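Local coordinates for protein GlcNAc Inducible Gene 2, GIG2 (Candida albicans, PDB 6AKZ) that binds an iron(III) ion and, as a cupin-clan member of the DUF1479 family, probably acts as an oxygenase, at residues S378-Q383 against K467-A472; N163-L168 against R451-Q456; T51-I56 against G334-P339. One frame throughout, in Å; residues are numbered along the deposited sequence.

Interaction 1: residues S378-Q383 against K467-A472; sequences SITNIQ and KYIHHA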
# COMPACT_ATOMS: atom_id res chain seq x y z
N SER A 378 8.35 -8.65 8.81
CA SER A 378 8.42 -7.59 9.86
C SER A 378 7.54 -7.90 10.98
O SER A 378 6.62 -8.73 10.89
CB SER A 378 8.11 -6.17 9.27
OG SER A 378 6.73 -6.05 9.04
N ILE A 379 7.78 -7.25 12.09
CA ILE A 379 7.04 -7.63 13.34
C ILE A 379 5.51 -7.56 13.25
O ILE A 379 4.80 -8.46 13.76
CB ILE A 379 7.61 -6.89 14.55
CG1 ILE A 379 7.19 -7.56 15.84
CG2 ILE A 379 7.27 -5.42 14.60
CD1 ILE A 379 7.83 -8.92 16.02
N THR A 380 4.98 -6.59 12.51
CA THR A 380 3.50 -6.45 12.39
C THR A 380 2.95 -7.37 11.28
O THR A 380 1.77 -7.30 11.03
CB THR A 380 3.02 -4.99 12.20
OG1 THR A 380 3.53 -4.44 10.96
CG2 THR A 380 3.48 -4.07 13.36
N ASN A 381 3.83 -8.11 10.57
CA ASN A 381 3.48 -9.04 9.53
C ASN A 381 3.59 -10.51 9.97
O ASN A 381 3.34 -11.41 9.18
CB ASN A 381 4.27 -8.79 8.26
CG ASN A 381 3.63 -7.69 7.43
OD1 ASN A 381 2.39 -7.52 7.53
ND2 ASN A 381 4.41 -6.87 6.73
N ILE A 382 3.96 -10.76 11.21
CA ILE A 382 4.02 -12.17 11.65
C ILE A 382 2.61 -12.77 11.67
O ILE A 382 2.40 -13.95 11.28
CB ILE A 382 4.74 -12.29 13.00
CG1 ILE A 382 6.18 -11.78 12.90
CG2 ILE A 382 4.66 -13.72 13.47
CD1 ILE A 382 7.07 -12.53 11.96
N GLN A 383 1.61 -11.98 12.02
CA GLN A 383 0.22 -12.55 11.97
C GLN A 383 -0.21 -12.87 10.56
O GLN A 383 -0.87 -13.85 10.32
CB GLN A 383 -0.77 -11.57 12.60
CG GLN A 383 -0.59 -11.47 14.09
CD GLN A 383 -1.06 -12.69 14.88
OE1 GLN A 383 -1.51 -13.73 14.33
NE2 GLN A 383 -0.97 -12.57 16.20
N LYS A 467 3.79 -6.62 22.84
CA LYS A 467 5.03 -6.53 23.59
C LYS A 467 6.06 -5.70 22.82
O LYS A 467 6.72 -4.80 23.37
CB LYS A 467 5.51 -7.96 23.84
CG LYS A 467 6.94 -8.11 24.30
CD LYS A 467 7.25 -9.55 24.71
CE LYS A 467 7.84 -10.36 23.57
NZ LYS A 467 8.13 -11.75 23.99
N TYR A 468 6.21 -6.03 21.53
CA TYR A 468 7.22 -5.39 20.67
C TYR A 468 6.85 -3.95 20.41
O TYR A 468 7.71 -3.09 20.50
CB TYR A 468 7.28 -6.12 19.34
CG TYR A 468 7.64 -7.53 19.51
CD1 TYR A 468 8.95 -7.85 19.76
CD2 TYR A 468 6.66 -8.56 19.57
CE1 TYR A 468 9.33 -9.14 19.97
CE2 TYR A 468 7.04 -9.88 19.79
CZ TYR A 468 8.40 -10.14 19.99
OH TYR A 468 8.91 -11.38 20.20
N ILE A 469 5.56 -3.71 20.15
CA ILE A 469 5.07 -2.35 19.93
C ILE A 469 5.27 -1.48 21.16
O ILE A 469 5.86 -0.36 21.05
CB ILE A 469 3.56 -2.25 19.55
CG1 ILE A 469 3.20 -3.14 18.34
CG2 ILE A 469 3.21 -0.78 19.27
CD1 ILE A 469 4.19 -3.10 17.20
N HIS A 470 4.78 -1.98 22.32
CA HIS A 470 4.93 -1.27 23.60
C HIS A 470 6.42 -0.95 23.86
O HIS A 470 6.76 0.18 24.11
CB HIS A 470 4.23 -2.02 24.75
N HIS A 471 7.33 -1.90 23.69
CA HIS A 471 8.74 -1.59 23.82
C HIS A 471 9.28 -0.46 22.89
O HIS A 471 10.14 0.35 23.29
CB HIS A 471 9.56 -2.86 23.66
CG HIS A 471 11.03 -2.63 23.81
ND1 HIS A 471 11.63 -2.39 25.03
CD2 HIS A 471 12.03 -2.60 22.89
CE1 HIS A 471 12.93 -2.21 24.86
NE2 HIS A 471 13.20 -2.33 23.57
N ALA A 472 8.77 -0.40 21.66
CA ALA A 472 9.25 0.61 20.69
C ALA A 472 8.80 1.96 21.09
O ALA A 472 9.54 2.90 20.96
CB ALA A 472 8.77 0.30 19.27

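Interaction 2: residues N163-L168 against R451-Q456; sequences NCLIDL and RSIANQ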
# COMPACT_ATOMS: atom_id res chain seq x y z
N ASN A 163 18.47 -3.17 15.74
CA ASN A 163 17.27 -3.47 16.50
C ASN A 163 15.94 -3.50 15.78
O ASN A 163 14.98 -4.13 16.28
CB ASN A 163 17.15 -2.50 17.64
CG ASN A 163 18.31 -2.63 18.57
OD1 ASN A 163 18.62 -3.73 19.04
ND2 ASN A 163 19.02 -1.56 18.74
N CYS A 164 15.84 -2.82 14.64
CA CYS A 164 14.52 -2.68 14.02
C CYS A 164 14.08 -4.04 13.47
O CYS A 164 14.79 -4.67 12.61
CB CYS A 164 14.57 -1.67 12.89
SG CYS A 164 12.98 -1.25 12.20
N LEU A 165 12.90 -4.50 13.88
CA LEU A 165 12.45 -5.86 13.55
C LEU A 165 11.83 -5.99 12.14
O LEU A 165 10.65 -6.30 11.99
CB LEU A 165 11.54 -6.41 14.65
CG LEU A 165 12.28 -6.59 15.99
CD1 LEU A 165 11.23 -7.03 16.99
CD2 LEU A 165 13.39 -7.63 15.89
N ILE A 166 12.68 -5.80 11.13
CA ILE A 166 12.26 -5.91 9.74
C ILE A 166 13.40 -6.52 8.92
O ILE A 166 14.60 -6.28 9.22
CB ILE A 166 11.75 -4.58 9.20
CG1 ILE A 166 11.26 -4.73 7.75
CG2 ILE A 166 12.82 -3.52 9.25
CD1 ILE A 166 10.46 -3.49 7.30
N ASP A 167 13.01 -7.31 7.93
CA ASP A 167 13.91 -7.88 6.96
C ASP A 167 13.40 -7.59 5.56
O ASP A 167 12.52 -8.25 5.02
CB ASP A 167 14.07 -9.39 7.22
CG ASP A 167 14.83 -10.12 6.08
OD1 ASP A 167 15.61 -9.46 5.33
OD2 ASP A 167 14.68 -11.36 5.98
N LEU A 168 13.98 -6.55 4.97
CA LEU A 168 13.51 -6.09 3.68
C LEU A 168 13.95 -7.01 2.56
O LEU A 168 13.41 -6.95 1.45
CB LEU A 168 14.05 -4.67 3.45
CG LEU A 168 13.27 -3.60 4.20
CD1 LEU A 168 14.02 -2.27 4.12
CD2 LEU A 168 11.88 -3.40 3.67
N ARG A 451 13.68 -12.98 11.69
CA ARG A 451 13.64 -14.30 11.18
C ARG A 451 13.45 -15.29 12.31
O ARG A 451 12.66 -16.20 12.20
CB ARG A 451 14.85 -14.62 10.34
CG ARG A 451 14.87 -13.96 9.01
CD ARG A 451 16.05 -14.38 8.16
NE ARG A 451 16.12 -13.55 6.96
CZ ARG A 451 16.81 -13.81 5.87
NH1 ARG A 451 17.60 -14.89 5.77
NH2 ARG A 451 16.74 -12.93 4.85
N SER A 452 14.17 -15.12 13.40
CA SER A 452 14.00 -15.99 14.54
C SER A 452 12.60 -15.93 15.12
O SER A 452 11.99 -16.99 15.46
CB SER A 452 15.05 -15.70 15.62
OG SER A 452 14.77 -16.52 16.78
N ILE A 453 12.08 -14.72 15.27
CA ILE A 453 10.74 -14.53 15.84
C ILE A 453 9.69 -15.22 14.93
O ILE A 453 8.79 -15.96 15.43
CB ILE A 453 10.47 -13.07 16.02
CG1 ILE A 453 11.36 -12.52 17.15
CG2 ILE A 453 8.97 -12.80 16.26
CD1 ILE A 453 11.48 -11.00 17.15
N ALA A 454 9.83 -15.07 13.61
CA ALA A 454 8.93 -15.80 12.71
C ALA A 454 9.00 -17.32 12.86
O ALA A 454 7.97 -17.99 12.95
CB ALA A 454 9.18 -15.44 11.26
N ASN A 455 10.20 -17.83 12.90
CA ASN A 455 10.40 -19.23 13.13
C ASN A 455 9.79 -19.73 14.43
O ASN A 455 9.15 -20.81 14.41
CB ASN A 455 11.87 -19.53 13.07
CG ASN A 455 12.44 -19.47 11.66
OD1 ASN A 455 11.73 -19.32 10.64
ND2 ASN A 455 13.71 -19.60 11.59
N GLN A 456 9.92 -18.97 15.51
CA GLN A 456 9.25 -19.28 16.75
C GLN A 456 7.71 -19.31 16.64
O GLN A 456 7.06 -20.20 17.20
CB GLN A 456 9.63 -18.31 17.83
CG GLN A 456 11.11 -18.24 18.27
CD GLN A 456 11.38 -16.99 19.08
OE1 GLN A 456 10.64 -16.66 19.98
NE2 GLN A 456 12.41 -16.21 18.71

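Interaction 3: residues T51-I56 against G334-P339; sequences TEIAKI and GIISIP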
# COMPACT_ATOMS: atom_id res chain seq x y z
N THR A 51 0.20 21.67 -11.00
CA THR A 51 -0.02 22.23 -12.30
C THR A 51 0.80 21.51 -13.35
O THR A 51 0.25 21.20 -14.43
CB THR A 51 0.23 23.75 -12.28
OG1 THR A 51 -0.75 24.38 -11.47
CG2 THR A 51 0.18 24.37 -13.70
N GLU A 52 2.11 21.34 -13.12
CA GLU A 52 2.97 20.67 -14.08
C GLU A 52 2.43 19.25 -14.35
O GLU A 52 2.32 18.83 -15.44
CB GLU A 52 4.43 20.69 -13.64
CG GLU A 52 5.33 19.90 -14.53
CD GLU A 52 6.81 19.87 -14.13
OE1 GLU A 52 7.40 20.97 -14.16
OE2 GLU A 52 7.46 18.76 -13.98
N ILE A 53 1.99 18.56 -13.30
CA ILE A 53 1.52 17.20 -13.47
C ILE A 53 0.33 17.18 -14.40
O ILE A 53 0.24 16.40 -15.33
CB ILE A 53 1.13 16.53 -12.14
CG1 ILE A 53 2.38 16.31 -11.33
CG2 ILE A 53 0.34 15.23 -12.44
CD1 ILE A 53 2.11 15.77 -9.92
N ALA A 54 -0.64 18.04 -14.07
CA ALA A 54 -1.89 18.16 -14.85
C ALA A 54 -1.59 18.44 -16.35
O ALA A 54 -2.27 17.93 -17.25
CB ALA A 54 -2.74 19.26 -14.26
N LYS A 55 -0.61 19.27 -16.61
CA LYS A 55 -0.28 19.64 -17.97
C LYS A 55 0.56 18.60 -18.71
O LYS A 55 0.73 18.71 -19.94
CB LYS A 55 0.41 21.02 -18.07
CG LYS A 55 -0.47 22.19 -17.64
CD LYS A 55 0.19 23.54 -17.66
CE LYS A 55 -0.84 24.59 -17.26
NZ LYS A 55 -1.86 24.73 -18.32
N ILE A 56 1.15 17.66 -18.01
CA ILE A 56 1.98 16.62 -18.64
C ILE A 56 1.10 15.42 -18.90
O ILE A 56 1.11 14.87 -20.05
CB ILE A 56 3.25 16.29 -17.83
CG1 ILE A 56 4.26 17.50 -17.83
CG2 ILE A 56 4.01 15.11 -18.39
CD1 ILE A 56 5.35 17.28 -16.83
N GLY A 334 -3.69 17.40 -9.27
CA GLY A 334 -2.61 16.48 -9.47
C GLY A 334 -2.92 15.07 -9.92
O GLY A 334 -1.96 14.27 -10.11
N ILE A 335 -4.20 14.70 -9.99
CA ILE A 335 -4.62 13.37 -10.28
C ILE A 335 -4.57 13.11 -11.79
O ILE A 335 -5.07 13.89 -12.61
CB ILE A 335 -6.03 13.09 -9.74
CG1 ILE A 335 -6.11 13.37 -8.22
CG2 ILE A 335 -6.39 11.66 -9.95
CD1 ILE A 335 -7.54 13.55 -7.76
N ILE A 336 -3.88 12.03 -12.13
CA ILE A 336 -3.77 11.56 -13.48
C ILE A 336 -3.99 10.09 -13.60
O ILE A 336 -3.76 9.30 -12.64
CB ILE A 336 -2.38 11.91 -14.08
CG1 ILE A 336 -1.24 11.45 -13.20
CG2 ILE A 336 -2.30 13.40 -14.29
CD1 ILE A 336 0.07 11.46 -13.95
N SER A 337 -4.41 9.67 -14.79
CA SER A 337 -4.40 8.23 -15.09
C SER A 337 -3.00 7.75 -15.19
O SER A 337 -2.11 8.51 -15.60
CB SER A 337 -5.08 7.93 -16.43
OG SER A 337 -6.43 8.25 -16.30
N ILE A 338 -2.83 6.45 -14.93
CA ILE A 338 -1.53 5.83 -15.31
C ILE A 338 -1.38 5.74 -16.83
O ILE A 338 -2.37 5.88 -17.55
CB ILE A 338 -1.34 4.46 -14.65
CG1 ILE A 338 -2.46 3.51 -15.09
CG2 ILE A 338 -1.16 4.67 -13.14
CD1 ILE A 338 -2.16 2.11 -14.68
N PRO A 339 -0.14 5.56 -17.32
CA PRO A 339 0.12 5.29 -18.77
C PRO A 339 -0.61 4.05 -19.24
O PRO A 339 -1.15 3.26 -18.43
CB PRO A 339 1.67 5.23 -18.89
CG PRO A 339 2.20 5.45 -17.51
CD PRO A 339 1.11 5.65 -16.55

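Interaction 1: residues S378-Q383 against K467-A472
I379 and Y468 meet in a CH-pi contact that joins S378-N381, a type I beta turn leading into helix 382-394, to the C-terminal helix 466-474. The isoleucine comes down on one face of the phenol ring: CD1 of I379 lies 3.8 Å from the centroid of the Y468 ring and only 12° off its normal, so the methyl sits over the middle of the ring and not over its rim. The methylene behind it bears on the root of the ring, with I379 CG1 3.7 Å from Y468 CG and 3.8 Å from Y468 CB. Two torsions of the isoleucine place this arm. CG1 lies anti to the backbone N (chi1 -163°), which carries the branch out to the helix, and a bent second torsion of 68° then sets CD1 above the ring centre. A smaller contact lies beside this one, where the methyl CG2 of T380 touches I469 CD1 at 4.0 Å. The two side chains cross at about a right angle, and the I469 chain reaches nearer to the turn at its end than at its root. Thus two successive residues of the turn face two successive residues of the helix, purely through carbon.

In the next shell, I379 also packs on F463 and on I450 of helix 445-460, while Y468 leans on I453 of the same helix. Backbone hydrogen bonding between I379 and L165 fixes the start of the turn. F253 lies against T380, and N381 pins the turn further, its ND2 bonding to the carbonyls of F253 and P376. With I379 and T380 at its two corners, the turn is closed by N381 N donating to S378 O over 2.9 Å.

Interaction 2: residues N163-L168 against R451-Q456
OD2 of D167 is gripped by two nitrogens of R451 in a salt bridge, and the hydroxyl OG1 of T170 is hydrogen-bonded to the same oxygen. The arginine approaches side-on: R451 NE and R451 NH2 each stand 2.8 Å from D167 OD2, which lies at the edge of the guanidinium, close to its plane. Sharing one acceptor bends both bonds, to 148° at NE and 142° at NH2. The carboxylate is turned 42° against the guanidinium; NH2 arrives on the syn side of OD2, whereas NE comes from above the carboxylate plane, both from the same face. The R451 chain is extended from CG to NE, which lets a residue whose root does not point at the strand reach it with its head. OD1 of D167 bonds to Q447 NE2 and R451 NH1 to the carbonyl of E438, so both charged groups have further partners, which would probably favour the ionised pair.

Two residues on along the helix, and two back along segment 163-168, L165 and I453 meet through methyls, L165 CD1 lying 4.0 Å from I453 CD1. L165 is the centre of an inverse gamma turn, in which I166 N bonds to C164 O over 2.8 Å. K449 and I450 of helix 445-460 also pack on segment 163-168, D167 and L377 are hydrogen-bonded through the backbone, and Y468 of helix 466-474 lies against both L165 and I453.

Interaction 3: residues T51-I56 against G334-P339
The flat group in this contact is the peptide carbonyl of G334, and the methyl CG2 of I53 approaches it from one face. I53 CG2 lies 3.4 Å from G334 O, well out of the peptide plane, so the methyl rests obliquely above the oxygen. Having no side chain, G334 meets the helix with backbone alone. I336 CG2 lies 3.7 Å from I53 CG2, and the other arm of the residue follows at longer range, with I336 CD1 4.1 Å and I336 CG1 4.2 Å from that methyl. One branch of I53 is therefore bordered by a carbonyl oxygen and by both arms of an isoleucine that crosses it at about a right angle. A chi1 of -68° in I53 sets CG2 opposite the backbone N, and this is the branch that meets both G334 O and I336. All three touching residues are buried.

Y60 packs on I53 and P276 on I336, widening the apolar patch. The contact seats the C-terminal turn of helix 32-56 on strand 336-337, an outer strand of a three-stranded antiparallel sheet. H355, about 10 Å from I336 between side chains, completes the two-histidine, one-carboxylate iron site with H192 and D194, so this is packing at some distance from the metal. Strand 272-274 lies mid-sheet, I336 and V274 joined by backbone hydrogen bonding, with H355's strand 355-357 on its far side.

How the interactions relate
From the N terminus, the first of the three contacts to open is interaction 3, on helix 32-56, which closes the loop from 51-56 to 334-339. Inside that loop the chain opens interaction 2 at 163-168, which closes only at 451-456, so the two cross. Interaction 1 opens at 378-383, after interaction 3 has closed, and ends at 467-472, crossing interaction 2. Interactions 1 and 2 touch, their centres 10 Å apart, and tie the consecutive helices 445-460 and 466-474 to one side of the fold. Interaction 3 lies across the centre of the chain, about 38 to 39 Å from the others between centres, and joins the C-terminal end of helix 32-56 to a small sheet.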